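PDB 1YCO: branched-chain phosphotransacylase from Enterococcus faecalis, which probably transfers branched-chain acyl groups, presumably between coenzyme A and phosphate. Local coordinates for residues V4-G9 / F31-T36; G8-E13 / W46-C51. All blocks are in the same frame, centred on the assembly; numbering follows the deposited sequence.

Contact 1: residues V4-G9 / F31-T36; sequences VSIAGG and FIVFDT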
loop_
_atom_site.group_PDB
_atom_site.type_symbol
_atom_site.label_atom_id
_atom_site.label_comp_id
_atom_site.label_asym_id
_atom_site.label_seq_id
_atom_site.Cartn_x
_atom_site.Cartn_y
_atom_site.Cartn_z
ATOM N N VAL A 4 23.732 16.831 16.140
ATOM C CA VAL A 4 22.306 16.541 16.063
ATOM C C VAL A 4 21.542 17.134 17.258
ATOM O O VAL A 4 21.917 16.960 18.428
ATOM C CB VAL A 4 22.028 15.009 16.011
ATOM C CG1 VAL A 4 20.544 14.760 15.809
ATOM C CG2 VAL A 4 22.818 14.354 14.883
ATOM N N SER A 5 20.459 17.834 16.950
ATOM C CA SER A 5 19.617 18.459 17.959
ATOM C C SER A 5 18.392 17.572 18.205
ATOM O O SER A 5 17.681 17.213 17.273
ATOM C CB SER A 5 19.205 19.848 17.460
ATOM O OG SER A 5 18.285 20.488 18.318
ATOM N N ILE A 6 18.139 17.223 19.461
ATOM C CA ILE A 6 17.007 16.355 19.775
ATOM C C ILE A 6 15.978 17.007 20.688
ATOM O O ILE A 6 16.282 17.386 21.823
ATOM C CB ILE A 6 17.490 15.052 20.439
ATOM C CG1 ILE A 6 18.594 14.422 19.577
ATOM C CG2 ILE A 6 16.310 14.093 20.636
ATOM C CD1 ILE A 6 19.057 13.069 20.029
ATOM N N ALA A 7 14.749 17.119 20.191
ATOM C CA ALA A 7 13.660 17.715 20.955
ATOM C C ALA A 7 12.981 16.649 21.813
ATOM O O ALA A 7 12.233 15.809 21.307
ATOM C CB ALA A 7 12.647 18.365 20.012
ATOM N N GLY A 8 13.253 16.695 23.112
ATOM C CA GLY A 8 12.681 15.729 24.023
ATOM C C GLY A 8 13.422 14.414 23.896
ATOM O O GLY A 8 12.809 13.349 23.822
ATOM N N GLY A 9 14.748 14.488 23.878
ATOM C CA GLY A 9 15.552 13.287 23.730
ATOM C C GLY A 9 16.103 12.677 25.003
ATOM O O GLY A 9 16.811 11.676 24.951
ATOM N N PHE A 31 25.725 14.916 19.962
ATOM C CA PHE A 31 24.313 15.031 20.291
ATOM C C PHE A 31 24.033 16.068 21.373
ATOM O O PHE A 31 24.729 16.141 22.387
ATOM C CB PHE A 31 23.750 13.676 20.735
ATOM C CG PHE A 31 23.747 12.631 19.649
ATOM C CD1 PHE A 31 24.807 11.736 19.514
ATOM C CD2 PHE A 31 22.687 12.552 18.748
ATOM C CE1 PHE A 31 24.810 10.775 18.501
ATOM C CE2 PHE A 31 22.684 11.595 17.732
ATOM C CZ PHE A 31 23.747 10.703 17.608
ATOM N N ILE A 32 23.005 16.872 21.137
ATOM C CA ILE A 32 22.588 17.906 22.064
ATOM C C ILE A 32 21.100 17.676 22.286
ATOM O O ILE A 32 20.283 17.913 21.398
ATOM C CB ILE A 32 22.842 19.300 21.467
ATOM C CG1 ILE A 32 24.328 19.445 21.161
ATOM C CG2 ILE A 32 22.390 20.386 22.438
ATOM C CD1 ILE A 32 24.694 20.745 20.494
ATOM N N VAL A 33 20.759 17.205 23.477
ATOM C CA VAL A 33 19.383 16.894 23.816
ATOM C C VAL A 33 18.697 17.916 24.708
ATOM O O VAL A 33 19.277 18.382 25.687
ATOM C CB VAL A 33 19.306 15.537 24.541
ATOM C CG1 VAL A 33 17.857 15.207 24.887
ATOM C CG2 VAL A 33 19.924 14.452 23.673
ATOM N N PHE A 34 17.450 18.239 24.374
ATOM C CA PHE A 34 16.654 19.183 25.152
ATOM C C PHE A 34 15.433 18.430 25.664
ATOM O O PHE A 34 14.797 17.699 24.910
ATOM C CB PHE A 34 16.167 20.350 24.286
ATOM C CG PHE A 34 17.243 21.002 23.471
ATOM C CD1 PHE A 34 17.750 20.374 22.340
ATOM C CD2 PHE A 34 17.721 22.262 23.813
ATOM C CE1 PHE A 34 18.717 20.992 21.554
ATOM C CE2 PHE A 34 18.689 22.891 23.035
ATOM C CZ PHE A 34 19.187 22.254 21.901
ATOM N N ASP A 35 15.092 18.602 26.933
ATOM C CA ASP A 35 13.930 17.900 27.464
ATOM C C ASP A 35 13.480 18.484 28.803
ATOM O O ASP A 35 14.271 19.070 29.543
ATOM C CB ASP A 35 14.262 16.406 27.641
ATOM C CG ASP A 35 13.034 15.500 27.536
ATOM O OD1 ASP A 35 11.939 15.911 27.985
ATOM O OD2 ASP A 35 13.175 14.362 27.021
ATOM N N THR A 36 12.199 18.320 29.103
ATOM C CA THR A 36 11.657 18.794 30.361
ATOM C C THR A 36 11.898 17.712 31.406
ATOM O O THR A 36 11.812 17.969 32.603
ATOM C CB THR A 36 10.146 19.071 30.254
ATOM O OG1 THR A 36 9.501 17.967 29.604
ATOM C CG2 THR A 36 9.896 20.345 29.462
#
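Phe-31 lies beside Val-4 on two adjacent parallel strands. Its ring and Val-4 point the same way. The side chain can be followed outward from CB. CG is anti to the carbonyl carbon (chi1 -65°), which turns the ring carbon CD2 toward Val-4 and Ile-6. CD2 sits 3.7 Å from CB of Val-4 and 3.9 Å from CD1 of Ile-6. The next atom, CE2, meets CB and CG2 of Val-4. CD2 and CE2 make the ring's contacts with strand 4-7, and the ring also packs on Val-18, Ala-21 and Leu-22 of helix 12-24. Ile-6 carries this apolar row onward. Its extended chain ends in CD1, which also reaches CG2 of Val-33 at 4.0 Å.

The other face of the sheet holds Ser-5 and Phe-34. Ser-5 OG comes obliquely to the Phe-34 ring, 3.3 Å from CE1, while its hydrogen bond goes to the carbonyl of Ala-61. The backbone oxygen of Ile-6 lies at the edge of the same ring, in its plane.

Four main-chain hydrogen bonds join the strands. Ile-32 N binds Val-4 O, Ile-6 N binds Ile-32 O, and Phe-34 N binds Ile-6 O at 2.9 Å. The last, from Gly-8 N to Phe-34 O, is short (2.6 Å) but bent, with 137° at the hydrogen. Gly-9 N adds a weak bond to that oxygen as the chain turns away. Asp-35 OD2 packs 3.1 Å from Gly-8 C, and its OD1 accepts a hydrogen bond from Asn-37 N.

These are the two strands of a beta-alpha-beta unit. Helix 12-24 covers the Phe-31 and Ile-6 face, with Ile-14 on Ile-6. Helix 54-66 covers the Phe-34 face. Strand 72-75 flanks 4-7 on its other side, and 47-50 lies next to 31-35.

Contact 2: residues G8-E13 / W46-C51; sequences GGSQPE and WKYVHC
The indole of Trp-46 meets the turn at Gly-9 and Ser-10 with the far end of its six-membered ring. The approach is oblique. Gly-9 O is 3.2 Å from CH2 and 3.4 Å from CZ3. Ser-10 CA lies 3.9 Å from CH2. Indole atom NE1 hydrogen-bonds OD1 of Asn-39. The CG of Trp-46 is held between its backbone N and carbonyl carbon (chi1 59°), and from there the indole reaches across to the turn.

Tyr-48 is the second flat group. Its ring also meets Ser-10 obliquely, through CE1, which is 3.6 Å from OG and 3.8 Å from CB. Ser-10 OG hydrogen-bonds the carbonyl oxygen of Glu-38; toward the ring it makes a van der Waals contact. Tyr-48 OH hydrogen-bonds the carbonyl oxygen of Asn-37. The loop after strand 29-35 therefore holds the polar ends of both residues.

The turn itself is compact. Ser-10 is the centre of an inverse gamma turn, with a weak bond of 2.7 Å from Gln-11 N to Gly-9 O. That same oxygen is the one in contact with the indole. Gln-11 then takes the N-cap position of helix 12-24, whose residues Ile-14, Leu-15 and Val-18 pack on Trp-46.

The arrangement belongs to a parallel alpha/beta fold. A glycine-containing loop leads from the C-terminal end of strand 2-7 into helix 12-24. Trp-46 and Tyr-48, on the segment that carries edge strand 47-50 of this chain's sheet, cover this loop. Trp-46 also packs on Phe-31 and Val-33 of strand 29-35, and so lies between helix and sheet.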
loop_
_atom_site.group_PDB
_atom_site.type_symbol
_atom_site.label_atom_id
_atom_site.label_comp_id
_atom_site.label_asym_id
_atom_site.label_seq_id
_atom_site.Cartn_x
_atom_site.Cartn_y
_atom_site.Cartn_z
ATOM N N GLY A 8 13.253 16.695 23.112
ATOM C CA GLY A 8 12.681 15.729 24.023
ATOM C C GLY A 8 13.422 14.414 23.896
ATOM O O GLY A 8 12.809 13.349 23.822
ATOM N N GLY A 9 14.748 14.488 23.878
ATOM C CA GLY A 9 15.552 13.287 23.730
ATOM C C GLY A 9 16.103 12.677 25.003
ATOM O O GLY A 9 16.811 11.676 24.951
ATOM N N SER A 10 15.797 13.266 26.151
ATOM C CA SER A 10 16.309 12.706 27.393
ATOM C C SER A 10 15.446 11.522 27.821
ATOM O O SER A 10 14.792 11.562 28.861
ATOM C CB SER A 10 16.332 13.765 28.486
ATOM O OG SER A 10 17.001 13.263 29.626
ATOM N N GLN A 11 15.470 10.465 27.014
ATOM C CA GLN A 11 14.678 9.269 27.273
ATOM C C GLN A 11 15.502 7.995 27.083
ATOM O O GLN A 11 16.356 7.927 26.198
ATOM C CB GLN A 11 13.485 9.247 26.321
ATOM C CG GLN A 11 12.769 10.583 26.221
ATOM C CD GLN A 11 11.980 10.929 27.474
ATOM O OE1 GLN A 11 11.380 11.999 27.566
ATOM N NE2 GLN A 11 11.976 10.022 28.441
ATOM N N PRO A 12 15.244 6.958 27.900
ATOM C CA PRO A 12 16.019 5.719 27.751
ATOM C C PRO A 12 15.931 5.138 26.338
ATOM O O PRO A 12 16.828 4.415 25.894
ATOM C CB PRO A 12 15.423 4.806 28.825
ATOM C CG PRO A 12 14.000 5.251 28.897
ATOM C CD PRO A 12 14.117 6.768 28.833
ATOM N N GLU A 13 14.851 5.473 25.635
ATOM C CA GLU A 13 14.655 5.011 24.262
ATOM C C GLU A 13 15.621 5.782 23.345
ATOM O O GLU A 13 16.258 5.198 22.465
ATOM C CB GLU A 13 13.216 5.263 23.811
ATOM C CG GLU A 13 12.142 4.794 24.790
ATOM C CD GLU A 13 11.769 5.851 25.814
ATOM O OE1 GLU A 13 11.603 7.027 25.416
ATOM O OE2 GLU A 13 11.622 5.503 27.011
ATOM N N TRP A 46 25.704 12.533 25.318
ATOM C CA TRP A 46 25.218 13.795 24.761
ATOM C C TRP A 46 25.439 14.974 25.705
ATOM O O TRP A 46 26.019 14.825 26.776
ATOM C CB TRP A 46 23.715 13.707 24.448
ATOM C CG TRP A 46 22.825 13.393 25.633
ATOM C CD1 TRP A 46 22.870 13.961 26.875
ATOM C CD2 TRP A 46 21.738 12.455 25.663
ATOM N NE1 TRP A 46 21.883 13.435 27.677
ATOM C CE2 TRP A 46 21.175 12.511 26.960
ATOM C CE3 TRP A 46 21.188 11.575 24.721
ATOM C CZ2 TRP A 46 20.086 11.718 27.338
ATOM C CZ3 TRP A 46 20.103 10.785 25.096
ATOM C CH2 TRP A 46 19.564 10.864 26.397
ATOM N N LYS A 47 24.957 16.141 25.282
ATOM C CA LYS A 47 25.019 17.379 26.050
ATOM C C LYS A 47 23.591 17.723 26.490
ATOM O O LYS A 47 22.846 18.369 25.746
ATOM C CB LYS A 47 25.565 18.517 25.185
ATOM C CG LYS A 47 27.079 18.483 24.941
ATOM C CD LYS A 47 27.894 19.181 26.053
ATOM C CE LYS A 47 27.741 18.504 27.424
ATOM N NZ LYS A 47 28.326 17.121 27.493
ATOM N N TYR A 48 23.213 17.284 27.689
ATOM C CA TYR A 48 21.874 17.529 28.238
ATOM C C TYR A 48 21.574 19.012 28.473
ATOM O O TYR A 48 22.451 19.775 28.867
ATOM C CB TYR A 48 21.711 16.776 29.566
ATOM C CG TYR A 48 20.381 17.013 30.255
ATOM C CD1 TYR A 48 19.206 16.423 29.778
ATOM C CD2 TYR A 48 20.291 17.844 31.371
ATOM C CE1 TYR A 48 17.975 16.656 30.400
ATOM C CE2 TYR A 48 19.068 18.083 31.997
ATOM C CZ TYR A 48 17.917 17.489 31.510
ATOM O OH TYR A 48 16.715 17.739 32.126
ATOM N N VAL A 49 20.333 19.416 28.219
ATOM C CA VAL A 49 19.908 20.797 28.442
ATOM C C VAL A 49 18.435 20.819 28.888
ATOM O O VAL A 49 17.534 20.540 28.093
ATOM C CB VAL A 49 20.040 21.674 27.170
ATOM C CG1 VAL A 49 19.614 23.100 27.484
ATOM C CG2 VAL A 49 21.469 21.659 26.652
ATOM N N HIS A 50 18.194 21.149 30.156
ATOM C CA HIS A 50 16.833 21.198 30.687
ATOM C C HIS A 50 16.045 22.387 30.143
ATOM O O HIS A 50 16.624 23.411 29.769
ATOM C CB HIS A 50 16.856 21.282 32.213
ATOM C CG HIS A 50 15.508 21.122 32.845
ATOM N ND1 HIS A 50 15.050 21.957 33.840
ATOM C CD2 HIS A 50 14.531 20.206 32.641
ATOM C CE1 HIS A 50 13.850 21.563 34.225
ATOM N NE2 HIS A 50 13.512 20.502 33.512
ATOM N N CYS A 51 14.721 22.241 30.112
ATOM C CA CYS A 51 13.820 23.287 29.616
ATOM C C CYS A 51 12.541 23.363 30.461
ATOM O O CYS A 51 12.128 22.367 31.052
ATOM C CB CYS A 51 13.454 23.009 28.151
ATOM S SG CYS A 51 14.881 22.796 27.036
#

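Overall arrangement
Contacts 1 and 2 are adjacent, with centres about 5 Å apart, and share Gly-8 and Gly-9. The chain leaves the paired strands of contact 1 through these glycines and enters the turn of contact 2. Strand 29-35 lies between strands 2-7 and 47-50 in the same parallel sheet. A probable hydrogen bond from Lys-47 N to Phe-31 O, 2.9 Å, ties its outer side to contact 2. Asp-35 also links the two: its OD2 accepts a weak hydrogen bond from Ser-10 N at 3.0 Å. Through Trp-46, contact 2 extends the apolar layer that contact 1 places beneath helix 12-24.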